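Local coordinates for tail spike protein gp49 (Pseudomonas phage LKA1, PDB 4RU4) that probably cleaves the O-specific polysaccharide of the Pseudomonas cell surface as a lyase, as part of the trimeric tailspike by which the phage attacks its host, at residues P69-S74 and A92-T97; S110-V115 and N221-E226; S230-D235 and D253-N258; N277-G282 and P307-R312. All blocks are in the same frame, centred on the assembly; numbering follows the deposited sequence.

Interaction 1 of 4, residues P69-S74 and A92-T97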
loop_
_atom_site.group_PDB
_atom_site.type_symbol
_atom_site.label_atom_id
_atom_site.label_comp_id
_atom_site.label_asym_id
_atom_site.label_seq_id
_atom_site.Cartn_x
_atom_site.Cartn_y
_atom_site.Cartn_z
ATOM N N PRO B 69 -6.396 37.006 2.553
ATOM C CA PRO B 69 -5.779 35.912 3.305
ATOM C C PRO B 69 -5.152 36.463 4.578
ATOM O O PRO B 69 -4.588 37.562 4.569
ATOM C CB PRO B 69 -4.683 35.379 2.349
ATOM C CG PRO B 69 -5.135 35.781 0.995
ATOM C CD PRO B 69 -5.845 37.120 1.189
ATOM N N VAL B 70 -5.269 35.711 5.669
ATOM C CA VAL B 70 -4.789 36.155 6.966
ATOM C C VAL B 70 -3.536 35.388 7.356
ATOM O O VAL B 70 -3.514 34.158 7.321
ATOM C CB VAL B 70 -5.878 35.961 8.039
ATOM C CG1 VAL B 70 -5.380 36.376 9.434
ATOM C CG2 VAL B 70 -7.125 36.765 7.638
ATOM N N HIS B 71 -2.487 36.120 7.713
ATOM C CA HIS B 71 -1.299 35.504 8.261
ATOM C C HIS B 71 -1.239 35.780 9.757
ATOM O O HIS B 71 -1.342 36.927 10.181
ATOM C CB HIS B 71 -0.020 36.033 7.604
ATOM C CG HIS B 71 1.217 35.486 8.239
ATOM N ND1 HIS B 71 1.587 34.163 8.121
ATOM C CD2 HIS B 71 2.133 36.062 9.051
ATOM C CE1 HIS B 71 2.689 33.951 8.821
ATOM N NE2 HIS B 71 3.042 35.088 9.393
ATOM N N ILE B 72 -1.082 34.726 10.547
ATOM C CA ILE B 72 -1.046 34.857 11.998
ATOM C C ILE B 72 0.377 34.598 12.473
ATOM O O ILE B 72 0.822 33.471 12.498
ATOM C CB ILE B 72 -1.994 33.839 12.681
ATOM C CG1 ILE B 72 -3.433 34.040 12.205
ATOM C CG2 ILE B 72 -1.913 33.950 14.215
ATOM C CD1 ILE B 72 -4.460 33.212 12.985
ATOM N N PRO B 73 1.088 35.659 12.872
ATOM C CA PRO B 73 2.442 35.562 13.437
ATOM C C PRO B 73 2.396 34.775 14.723
ATOM O O PRO B 73 1.327 34.778 15.330
ATOM C CB PRO B 73 2.772 37.023 13.787
ATOM C CG PRO B 73 1.895 37.823 12.895
ATOM C CD PRO B 73 0.606 37.044 12.826
ATOM N N SER B 74 3.506 34.161 15.132
ATOM C CA SER B 74 3.658 33.589 16.469
ATOM C C SER B 74 3.066 34.500 17.512
ATOM O O SER B 74 3.325 35.698 17.517
ATOM C CB SER B 74 5.139 33.379 16.840
ATOM O OG SER B 74 5.636 32.220 16.216
ATOM N N ALA B 92 -3.163 31.285 7.679
ATOM C CA ALA B 92 -1.891 30.582 7.769
ATOM C C ALA B 92 -1.021 31.221 8.857
ATOM O O ALA B 92 -0.970 32.448 8.959
ATOM C CB ALA B 92 -1.170 30.610 6.417
ATOM N N GLY B 93 -0.351 30.398 9.663
ATOM C CA GLY B 93 0.465 30.901 10.760
ATOM C C GLY B 93 1.921 30.506 10.589
ATOM O O GLY B 93 2.326 30.110 9.490
ATOM N N ASP B 94 2.698 30.598 11.667
ATOM C CA ASP B 94 4.126 30.289 11.600
ATOM C C ASP B 94 4.404 28.908 12.150
ATOM O O ASP B 94 5.547 28.576 12.476
ATOM C CB ASP B 94 4.933 31.305 12.412
ATOM C CG ASP B 94 4.992 32.658 11.749
ATOM O OD1 ASP B 94 4.807 32.727 10.520
ATOM O OD2 ASP B 94 5.207 33.661 12.461
ATOM N N GLY B 95 3.349 28.109 12.283
ATOM C CA GLY B 95 3.474 26.795 12.873
ATOM C C GLY B 95 2.810 26.743 14.238
ATOM O O GLY B 95 1.897 27.512 14.547
ATOM N N ALA B 96 3.280 25.824 15.066
ATOM C CA ALA B 96 2.609 25.506 16.320
ATOM C C ALA B 96 2.688 26.652 17.319
ATOM O O ALA B 96 1.999 26.623 18.332
ATOM C CB ALA B 96 3.212 24.222 16.934
ATOM N N THR B 97 3.531 27.654 17.040
ATOM C CA THR B 97 3.632 28.821 17.937
ATOM C C THR B 97 2.593 29.889 17.608
ATOM O O THR B 97 2.478 30.882 18.326
ATOM C CB THR B 97 5.031 29.472 17.901
ATOM O OG1 THR B 97 5.409 29.668 16.541
ATOM C CG2 THR B 97 6.064 28.576 18.587
HETATM O O HOH W 1 5.239 36.059 10.428
#
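Val70, His71 and Ile72 run parallel to Ala92 and Gly93, with the CA atoms of His71 and Ala92 5.0 Å apart. This is the in-register stacking of strands expected of a right-handed parallel beta-helix, the pectate-lyase-like fold of this tailspike, and it lies near the N-terminal end of the coil. Two backbone bonds hold the strands: Ala92 N gives its hydrogen to Val70 O at 2.9 Å, and Ile72 N gives its own to Ala92 O. Beyond Gly93 the strand pairing ends, and the contact passes mainly to side chains. Asp94 is the hub. Its CG lies beside its own backbone N (chi1 -72°), which brings the carboxylate across the gap to the first segment. OD1 meets the His71 ring at its edge and in its plane, 3.0 Å from CE1, while ring and carboxylate planes are turned 50° apart. OD2 takes the backbone N-H of Ser74, a 3.2 Å bond that arrives from above the carboxylate plane. A water joins the same two side chains, lying 2.6 Å from His71 NE2 and donating to Asp94 OD2, so that ring and carboxylate are tied through solvent as well as by direct contact. On the inner side, Ile72 packs against Leu60 of helix 55-65. A neighbouring subunit approaches the far end, where its Pro69 rests on Ser74 and Asp94 and its Gln90 binds Thr97 OG1 through NE2. That same Thr97 OG1 shares a hydrogen bond of 2.6 Å with Ser74 OG.

Interaction 2 of 4, residues S110-V115 and N221-E226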
loop_
_atom_site.group_PDB
_atom_site.type_symbol
_atom_site.label_atom_id
_atom_site.label_comp_id
_atom_site.label_asym_id
_atom_site.label_seq_id
_atom_site.Cartn_x
_atom_site.Cartn_y
_atom_site.Cartn_z
ATOM N N SER B 110 -17.786 26.398 17.457
ATOM C CA SER B 110 -16.490 26.028 16.892
ATOM C C SER B 110 -15.444 27.122 17.131
ATOM O O SER B 110 -15.770 28.313 17.200
ATOM C CB SER B 110 -16.610 25.799 15.368
ATOM O OG SER B 110 -17.675 24.910 15.084
ATOM N N VAL B 111 -14.186 26.720 17.247
ATOM C CA VAL B 111 -13.119 27.720 17.386
ATOM C C VAL B 111 -12.935 28.500 16.082
ATOM O O VAL B 111 -12.847 29.728 16.083
ATOM C CB VAL B 111 -11.774 27.099 17.808
ATOM C CG1 VAL B 111 -10.730 28.211 17.999
ATOM C CG2 VAL B 111 -11.937 26.295 19.116
ATOM N N LEU B 112 -12.890 27.769 14.968
ATOM C CA LEU B 112 -12.669 28.338 13.665
ATOM C C LEU B 112 -13.679 27.643 12.759
ATOM O O LEU B 112 -13.853 26.413 12.845
ATOM C CB LEU B 112 -11.235 27.996 13.238
ATOM C CG LEU B 112 -10.458 28.784 12.205
ATOM C CD1 LEU B 112 -10.582 30.258 12.561
ATOM C CD2 LEU B 112 -8.986 28.366 12.209
ATOM N N SER B 113 -14.379 28.408 11.927
ATOM C CA SER B 113 -15.384 27.780 11.073
ATOM C C SER B 113 -15.597 28.512 9.764
ATOM O O SER B 113 -15.507 29.751 9.693
ATOM C CB SER B 113 -16.725 27.607 11.809
ATOM O OG SER B 113 -17.297 28.867 12.128
ATOM N N CYS B 114 -15.891 27.736 8.721
ATOM C CA CYS B 114 -16.288 28.302 7.442
ATOM C C CYS B 114 -17.436 27.475 6.885
ATOM O O CYS B 114 -17.349 26.244 6.841
ATOM C CB CYS B 114 -15.133 28.318 6.438
ATOM S SG CYS B 114 -15.597 29.256 4.945
ATOM N N VAL B 115 -18.520 28.145 6.491
ATOM C CA VAL B 115 -19.704 27.440 5.991
ATOM C C VAL B 115 -20.065 27.957 4.581
ATOM O O VAL B 115 -20.274 29.166 4.379
ATOM C CB VAL B 115 -20.921 27.641 6.936
ATOM C CG1 VAL B 115 -22.148 26.839 6.451
ATOM C CG2 VAL B 115 -20.563 27.289 8.381
ATOM N N ASN B 221 -16.422 21.935 18.360
ATOM C CA ASN B 221 -15.457 21.593 17.336
ATOM C C ASN B 221 -14.244 22.471 17.433
ATOM O O ASN B 221 -14.355 23.655 17.764
ATOM C CB ASN B 221 -16.058 21.833 15.954
ATOM C CG ASN B 221 -17.379 21.148 15.780
ATOM O OD1 ASN B 221 -17.481 19.930 15.945
ATOM N ND2 ASN B 221 -18.414 21.926 15.459
ATOM N N GLY B 222 -13.085 21.912 17.108
ATOM C CA GLY B 222 -11.891 22.731 16.967
ATOM C C GLY B 222 -12.010 23.506 15.677
ATOM O O GLY B 222 -11.992 24.737 15.675
ATOM N N LEU B 223 -12.139 22.790 14.568
ATOM C CA LEU B 223 -12.357 23.418 13.269
ATOM C C LEU B 223 -13.565 22.770 12.599
ATOM O O LEU B 223 -13.647 21.534 12.543
ATOM C CB LEU B 223 -11.119 23.241 12.394
ATOM C CG LEU B 223 -11.244 23.483 10.895
ATOM C CD1 LEU B 223 -11.634 24.925 10.578
ATOM C CD2 LEU B 223 -9.918 23.136 10.253
ATOM N N LEU B 224 -14.491 23.596 12.098
ATOM C CA LEU B 224 -15.654 23.115 11.347
ATOM C C LEU B 224 -15.605 23.716 9.947
ATOM O O LEU B 224 -15.519 24.922 9.815
ATOM C CB LEU B 224 -16.958 23.589 11.999
ATOM C CG LEU B 224 -18.200 23.283 11.157
ATOM C CD1 LEU B 224 -18.436 21.785 11.027
ATOM C CD2 LEU B 224 -19.437 23.986 11.754
ATOM N N VAL B 225 -15.683 22.887 8.913
ATOM C CA VAL B 225 -15.773 23.386 7.539
ATOM C C VAL B 225 -16.979 22.659 6.954
ATOM O O VAL B 225 -17.039 21.431 6.976
ATOM C CB VAL B 225 -14.487 23.090 6.693
ATOM C CG1 VAL B 225 -14.668 23.583 5.259
ATOM C CG2 VAL B 225 -13.232 23.700 7.340
ATOM N N GLU B 226 -17.957 23.410 6.473
ATOM C CA GLU B 226 -19.223 22.817 6.063
ATOM C C GLU B 226 -19.611 23.310 4.654
ATOM O O GLU B 226 -19.487 24.499 4.362
ATOM C CB GLU B 226 -20.320 23.166 7.078
ATOM C CG GLU B 226 -21.729 22.680 6.665
ATOM C CD GLU B 226 -22.755 22.799 7.793
ATOM O OE1 GLU B 226 -22.374 23.232 8.912
ATOM O OE2 GLU B 226 -23.942 22.459 7.547
#
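Ser110 pairs with Asn221 and Val115 with Glu226 at the two ends of a parallel ladder, in which strands 113-115 and 223-226 run 8° apart. Beyond the corner the bonds alternate from Leu112 O to Glu226 N. Leu224 uses both of its backbone polar groups on the first segment: its N gives to Leu112 O at 3.0 Å, and its O takes the hydrogen of Cys114 N. Cys114 O then receives Glu226 N at 2.9 Å, and these three bonds point nearly straight at their carbonyls. Where both chains turn a corner, at Val111 and Leu112 on one and Gly222 on the other, the ladder continues with somewhat longer bonds. Val111 N reaches Asn221 O, and Leu112 N reaches Gly222 O at 3.2 Å. One side-chain bond joins the segments: Asn221 ND2 donates to Ser110 OG at 3.1 Å, nearly straight (171°) and with the oxygen in the amide plane. Ser110 OG can be met this way because it lies beside its own backbone N (chi1 -51°), where it also touches Leu224 CB at 3.4 Å. Cys114 and Val225 lie on the opposite, buried side. Val115 and Glu226 run side by side, CG1 against CB, and the Glu226 carboxylate goes on to a salt bridge with Arg250. Such matched corners mark successive coils of a parallel beta-helix. Strand 82-86 lies beyond 110-115, bonded through Ile83 and Ser85, and strand 247-249 follows beyond 221-226, with Tyr247 and Phe248 against Leu224 and Val225; Leu112 reaches across the interior to Leu89 and Ile91 of strand 89-93.

Interaction 3 of 4, residues S230-D235 and D253-N258; sequences SPRVDD and DAKITN. With EDO (1,2-ethanediol), chain S.
A salt-bridge network of Arg232, Asp253 and Lys255 lies at one end of this rung pair in the parallel beta-helix, whose strands 232-234 and 254-257 run 5° apart. Arg232 is bent at chi2 (-68°), which brings the edge of its guanidinium to Asp253. NH2 meets Asp253 OD2 at 2.8 Å, almost straight, and NH1 donates to Asp253 O; the guanidinium stands nearly perpendicular to the carboxylate. Ser230 OG donates to the anti lone pair of the same OD2, and Lys255 NZ takes the syn lone pair of OD1, so the carboxylate probably stays ionised. The Lys255 chain lies over one face of the guanidinium, its CD 4.0 Å above the centre. At the other end Asp234 OD1 accepts from Thr257 OG1 at 2.7 Å and from Asn258 ND2 at 2.6 Å. On the inward side Val233 CG1 packs against Ile256 CD1. A bound 1,2-ethanediol, probably from the crystallisation liquor, donates through O1 to Asn258 O. Strand 206-209 precedes this pair and 281-284 follows it; Phe248 of strand 247-249 faces Val233 and Ile256 across the core, and the third subunit packs Asn285 against Lys255 and Thr257.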
loop_
_atom_site.group_PDB
_atom_site.type_symbol
_atom_site.label_atom_id
_atom_site.label_comp_id
_atom_site.label_asym_id
_atom_site.label_seq_id
_atom_site.Cartn_x
_atom_site.Cartn_y
_atom_site.Cartn_z
ATOM N N SER B 230 -13.299 21.309 -1.957
ATOM C CA SER B 230 -11.844 21.221 -1.787
ATOM C C SER B 230 -11.236 22.108 -0.688
ATOM O O SER B 230 -10.204 22.781 -0.913
ATOM C CB SER B 230 -11.123 21.439 -3.112
ATOM O OG SER B 230 -11.539 20.450 -4.048
ATOM N N PRO B 231 -11.844 22.085 0.512
ATOM C CA PRO B 231 -11.131 22.796 1.581
ATOM C C PRO B 231 -9.841 22.069 1.927
ATOM O O PRO B 231 -9.717 20.852 1.719
ATOM C CB PRO B 231 -12.112 22.744 2.756
ATOM C CG PRO B 231 -12.889 21.450 2.532
ATOM C CD PRO B 231 -13.001 21.317 1.013
ATOM N N ARG B 232 -8.882 22.821 2.470
ATOM C CA ARG B 232 -7.551 22.302 2.765
ATOM C C ARG B 232 -7.176 22.627 4.195
ATOM O O ARG B 232 -7.323 23.778 4.634
ATOM C CB ARG B 232 -6.539 22.951 1.811
ATOM C CG ARG B 232 -6.739 22.551 0.339
ATOM C CD ARG B 232 -6.390 21.090 0.171
ATOM N NE ARG B 232 -6.560 20.564 -1.186
ATOM C CZ ARG B 232 -7.650 19.919 -1.610
ATOM N NH1 ARG B 232 -8.702 19.780 -0.796
ATOM N NH2 ARG B 232 -7.700 19.450 -2.864
ATOM N N VAL B 233 -6.743 21.621 4.953
ATOM C CA VAL B 233 -6.197 21.845 6.309
ATOM C C VAL B 233 -4.837 21.154 6.329
ATOM O O VAL B 233 -4.741 19.961 5.994
ATOM C CB VAL B 233 -7.105 21.246 7.404
ATOM C CG1 VAL B 233 -6.487 21.462 8.811
ATOM C CG2 VAL B 233 -8.520 21.851 7.336
ATOM N N ASP B 234 -3.772 21.883 6.660
ATOM C CA ASP B 234 -2.436 21.308 6.533
ATOM C C ASP B 234 -1.558 21.820 7.662
ATOM O O ASP B 234 -1.646 22.998 8.033
ATOM C CB ASP B 234 -1.821 21.680 5.178
ATOM C CG ASP B 234 -0.405 21.144 5.014
ATOM O OD1 ASP B 234 -0.192 19.921 5.186
ATOM O OD2 ASP B 234 0.505 21.956 4.746
ATOM N N ASP B 235 -0.765 20.923 8.236
ATOM C CA ASP B 235 0.233 21.313 9.221
ATOM C C ASP B 235 -0.433 22.018 10.417
ATOM O O ASP B 235 0.073 23.016 10.908
ATOM C CB ASP B 235 1.270 22.216 8.514
ATOM C CG ASP B 235 2.469 22.539 9.375
ATOM O OD1 ASP B 235 2.847 21.690 10.214
ATOM O OD2 ASP B 235 3.040 23.650 9.198
ATOM N N ASP B 253 -14.078 16.604 -1.509
ATOM C CA ASP B 253 -12.613 16.622 -1.600
ATOM C C ASP B 253 -11.966 17.421 -0.450
ATOM O O ASP B 253 -11.005 18.175 -0.658
ATOM C CB ASP B 253 -12.154 17.158 -2.975
ATOM C CG ASP B 253 -10.621 17.201 -3.118
ATOM O OD1 ASP B 253 -9.976 16.230 -2.694
ATOM O OD2 ASP B 253 -10.067 18.213 -3.632
ATOM N N ALA B 254 -12.498 17.272 0.760
ATOM C CA ALA B 254 -11.835 17.850 1.926
ATOM C C ALA B 254 -10.548 17.073 2.170
ATOM O O ALA B 254 -10.571 15.846 2.223
ATOM C CB ALA B 254 -12.732 17.754 3.143
ATOM N N LYS B 255 -9.423 17.773 2.336
ATOM C CA LYS B 255 -8.182 17.080 2.681
ATOM C C LYS B 255 -7.550 17.685 3.932
ATOM O O LYS B 255 -7.320 18.896 3.984
ATOM C CB LYS B 255 -7.188 17.131 1.523
ATOM C CG LYS B 255 -7.575 16.244 0.324
ATOM C CD LYS B 255 -6.451 16.168 -0.711
ATOM C CE LYS B 255 -6.774 15.131 -1.772
ATOM N NZ LYS B 255 -7.037 15.766 -3.068
ATOM N N ILE B 256 -7.258 16.842 4.923
ATOM C CA ILE B 256 -6.438 17.270 6.052
ATOM C C ILE B 256 -5.137 16.483 6.014
ATOM O O ILE B 256 -5.158 15.246 5.931
ATOM C CB ILE B 256 -7.119 17.110 7.402
ATOM C CG1 ILE B 256 -6.141 17.487 8.538
ATOM C CG2 ILE B 256 -7.648 15.666 7.628
ATOM C CD1 ILE B 256 -6.866 17.827 9.844
ATOM N N THR B 257 -4.011 17.192 6.065
ATOM C CA THR B 257 -2.699 16.545 5.870
ATOM C C THR B 257 -1.689 17.001 6.936
ATOM O O THR B 257 -1.756 18.140 7.426
ATOM C CB THR B 257 -2.118 16.892 4.481
ATOM O OG1 THR B 257 -2.185 18.322 4.289
ATOM C CG2 THR B 257 -2.929 16.194 3.368
ATOM N N ASN B 258 -0.740 16.128 7.276
ATOM C CA ASN B 258 0.410 16.553 8.105
ATOM C C ASN B 258 0.027 17.229 9.443
ATOM O O ASN B 258 0.724 18.140 9.928
ATOM C CB ASN B 258 1.289 17.485 7.274
ATOM C CG ASN B 258 1.505 16.959 5.848
ATOM O OD1 ASN B 258 1.857 15.794 5.668
ATOM N ND2 ASN B 258 1.266 17.810 4.831
HETATM C C1 EDO S . 1.337 18.949 13.144
HETATM O O1 EDO S . 2.073 18.007 12.360
HETATM C C2 EDO S . 2.271 20.033 13.641
HETATM O O2 EDO S . 3.075 20.450 12.549
HETATM O O HOH W 2 -5.079 17.657 -3.914
HETATM O O HOH W 3 3.572 19.115 9.801
#

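Interaction 4 of 4, residues N277-G282 and P307-R312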
loop_
_atom_site.group_PDB
_atom_site.type_symbol
_atom_site.label_atom_id
_atom_site.label_comp_id
_atom_site.label_asym_id
_atom_site.label_seq_id
_atom_site.Cartn_x
_atom_site.Cartn_y
_atom_site.Cartn_z
ATOM N N ASN B 277 -21.014 13.176 5.964
ATOM C CA ASN B 277 -21.660 13.422 4.668
ATOM C C ASN B 277 -20.692 14.011 3.628
ATOM O O ASN B 277 -21.020 14.971 2.937
ATOM C CB ASN B 277 -22.880 14.339 4.886
ATOM C CG ASN B 277 -23.813 13.821 5.999
ATOM O OD1 ASN B 277 -24.059 14.518 6.986
ATOM N ND2 ASN B 277 -24.355 12.588 5.827
ATOM N N CYS B 278 -19.489 13.440 3.530
ATOM C CA CYS B 278 -18.462 13.988 2.662
ATOM C C CYS B 278 -18.169 13.031 1.519
ATOM O O CYS B 278 -18.403 11.817 1.637
ATOM C CB CYS B 278 -17.154 14.225 3.424
ATOM S SG CYS B 278 -17.139 15.634 4.586
ATOM N N HIS B 279 -17.597 13.561 0.442
ATOM C CA HIS B 279 -17.342 12.758 -0.755
ATOM C C HIS B 279 -15.971 13.188 -1.287
ATOM O O HIS B 279 -15.702 14.384 -1.355
ATOM C CB HIS B 279 -18.488 13.015 -1.759
ATOM C CG HIS B 279 -18.520 12.078 -2.945
ATOM N ND1 HIS B 279 -19.682 11.467 -3.379
ATOM C CD2 HIS B 279 -17.551 11.695 -3.813
ATOM C CE1 HIS B 279 -19.418 10.727 -4.445
ATOM N NE2 HIS B 279 -18.134 10.852 -4.734
ATOM N N ASP B 280 -15.103 12.225 -1.613
ATOM C CA ASP B 280 -13.718 12.485 -2.019
ATOM C C ASP B 280 -12.858 12.990 -0.849
ATOM O O ASP B 280 -13.368 13.259 0.237
ATOM C CB ASP B 280 -13.606 13.446 -3.229
ATOM C CG ASP B 280 -13.490 12.716 -4.564
ATOM O OD1 ASP B 280 -14.264 11.766 -4.791
ATOM O OD2 ASP B 280 -12.624 13.104 -5.401
ATOM N N GLY B 281 -11.559 13.109 -1.076
ATOM C CA GLY B 281 -10.679 13.638 -0.045
ATOM C C GLY B 281 -10.325 12.614 1.014
ATOM O O GLY B 281 -10.335 11.399 0.767
ATOM N N GLY B 282 -9.965 13.114 2.202
ATOM C CA GLY B 282 -9.575 12.247 3.295
ATOM C C GLY B 282 -8.445 12.830 4.132
ATOM O O GLY B 282 -8.219 14.031 4.107
ATOM N N PRO B 307 -24.506 9.836 1.776
ATOM C CA PRO B 307 -23.501 8.884 2.243
ATOM C C PRO B 307 -22.062 9.377 2.052
ATOM O O PRO B 307 -21.766 10.208 1.203
ATOM C CB PRO B 307 -23.746 7.657 1.350
ATOM C CG PRO B 307 -25.255 7.733 1.054
ATOM C CD PRO B 307 -25.421 9.204 0.786
ATOM N N VAL B 308 -21.174 8.830 2.860
ATOM C CA VAL B 308 -19.794 9.227 2.845
ATOM C C VAL B 308 -19.104 8.319 1.829
ATOM O O VAL B 308 -19.110 7.094 2.013
ATOM C CB VAL B 308 -19.187 8.987 4.238
ATOM C CG1 VAL B 308 -17.668 9.208 4.200
ATOM C CG2 VAL B 308 -19.877 9.871 5.267
ATOM N N ARG B 309 -18.505 8.892 0.780
ATOM C CA ARG B 309 -17.943 8.056 -0.296
ATOM C C ARG B 309 -16.576 8.492 -0.790
ATOM O O ARG B 309 -16.319 9.678 -0.893
ATOM C CB ARG B 309 -18.895 8.029 -1.499
ATOM C CG ARG B 309 -20.224 7.305 -1.221
ATOM C CD ARG B 309 -20.885 6.981 -2.545
ATOM N NE ARG B 309 -22.145 6.232 -2.440
ATOM C CZ ARG B 309 -23.347 6.785 -2.316
ATOM N NH1 ARG B 309 -23.500 8.113 -2.241
ATOM N NH2 ARG B 309 -24.418 6.006 -2.284
ATOM N N ASN B 310 -15.742 7.517 -1.155
ATOM C CA ASN B 310 -14.380 7.771 -1.667
ATOM C C ASN B 310 -13.601 8.662 -0.724
ATOM O O ASN B 310 -12.842 9.527 -1.149
ATOM C CB ASN B 310 -14.354 8.339 -3.105
ATOM C CG ASN B 310 -12.940 8.300 -3.732
ATOM O OD1 ASN B 310 -12.175 7.357 -3.513
ATOM N ND2 ASN B 310 -12.574 9.362 -4.454
ATOM N N VAL B 311 -13.776 8.432 0.575
ATOM C CA VAL B 311 -12.956 9.125 1.567
ATOM C C VAL B 311 -11.888 8.143 2.034
ATOM O O VAL B 311 -12.185 7.003 2.414
ATOM C CB VAL B 311 -13.792 9.721 2.741
ATOM C CG1 VAL B 311 -12.883 10.487 3.706
ATOM C CG2 VAL B 311 -14.925 10.639 2.199
ATOM N N ARG B 312 -10.632 8.575 1.934
ATOM C CA ARG B 312 -9.502 7.679 2.103
ATOM C C ARG B 312 -8.601 8.162 3.241
ATOM O O ARG B 312 -8.114 9.284 3.201
ATOM C CB ARG B 312 -8.721 7.604 0.782
ATOM C CG ARG B 312 -9.621 7.353 -0.413
ATOM C CD ARG B 312 -10.145 5.895 -0.387
ATOM N NE ARG B 312 -11.004 5.643 -1.543
ATOM C CZ ARG B 312 -11.560 4.458 -1.814
ATOM N NH1 ARG B 312 -11.355 3.419 -1.008
ATOM N NH2 ARG B 312 -12.313 4.311 -2.897
HETATM O O HOH W 4 -21.832 10.515 -1.615
HETATM O O HOH W 5 -10.335 10.404 -1.934
#
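Asn310 ND2 donates to Asp280 OD1 at 3.0 Å, straight (170°) and in its own amide plane, but it comes down on the carboxylate from above, the two flat groups lying 74° apart. Next to this bond Arg309 CB sits over one face of the His279 ring, 4.1 Å from its centroid, in a CH-pi contact. Val311 CG2 wedges into the bend of the first segment, 3.6 Å from Asp280 O and close to Cys278 O. Backbone bonds hold these groups in place: Arg309 N to Cys278 O, Asp280 N to Arg309 O at 2.9 Å, and Arg312 N to Gly281 O. The two segments belong to consecutive coils of the parallel beta-helix in the pectin-lyase-like domain, and the first turns a corner at Asp280. Gly281 and Gly282 take backbone angles there that favour glycine, and Gly282 CA comes 3.3 Å from Arg312 O. Further out, Arg312 bends at chi2 (-72°) and grips Asn310 OD1 side-on, NE at 2.9 Å and NH2 at 3.1 Å, which helps hold the amide with ND2 toward Asp280. The third subunit completes this site: its Thr344 hydroxyl binds Asn310 OD1, and its Arg319 forms a salt bridge with Asp280 OD1. Arg312 NH2 also forms a salt bridge with Asp337. On the His279 side a water lies 2.9 Å from ND1, donates to Pro307 O and accepts from Arg309 NH1, while Arg309 NE is paired with Glu336 and NH1 also reaches Gly168 O.

From the N terminus, interaction 1 comes first and closes a short loop of 17 residues that is mostly strand. Interaction 2 closes a much longer one, 105 residues, 116 to 220, bringing the chain back to the coil after the excursion that holds an Ig-like domain. Interactions 3 and 4 again close short loops, one coil each. The four follow in series, none enclosing or crossing another. Interactions 2 and 3 touch in the interior, Val225 CG1 against Pro231 CB, joining two walls of the helix. Strands 254-257 and 281-284 are neighbours, so interactions 3 and 4 run on into each other, and both meet the third subunit.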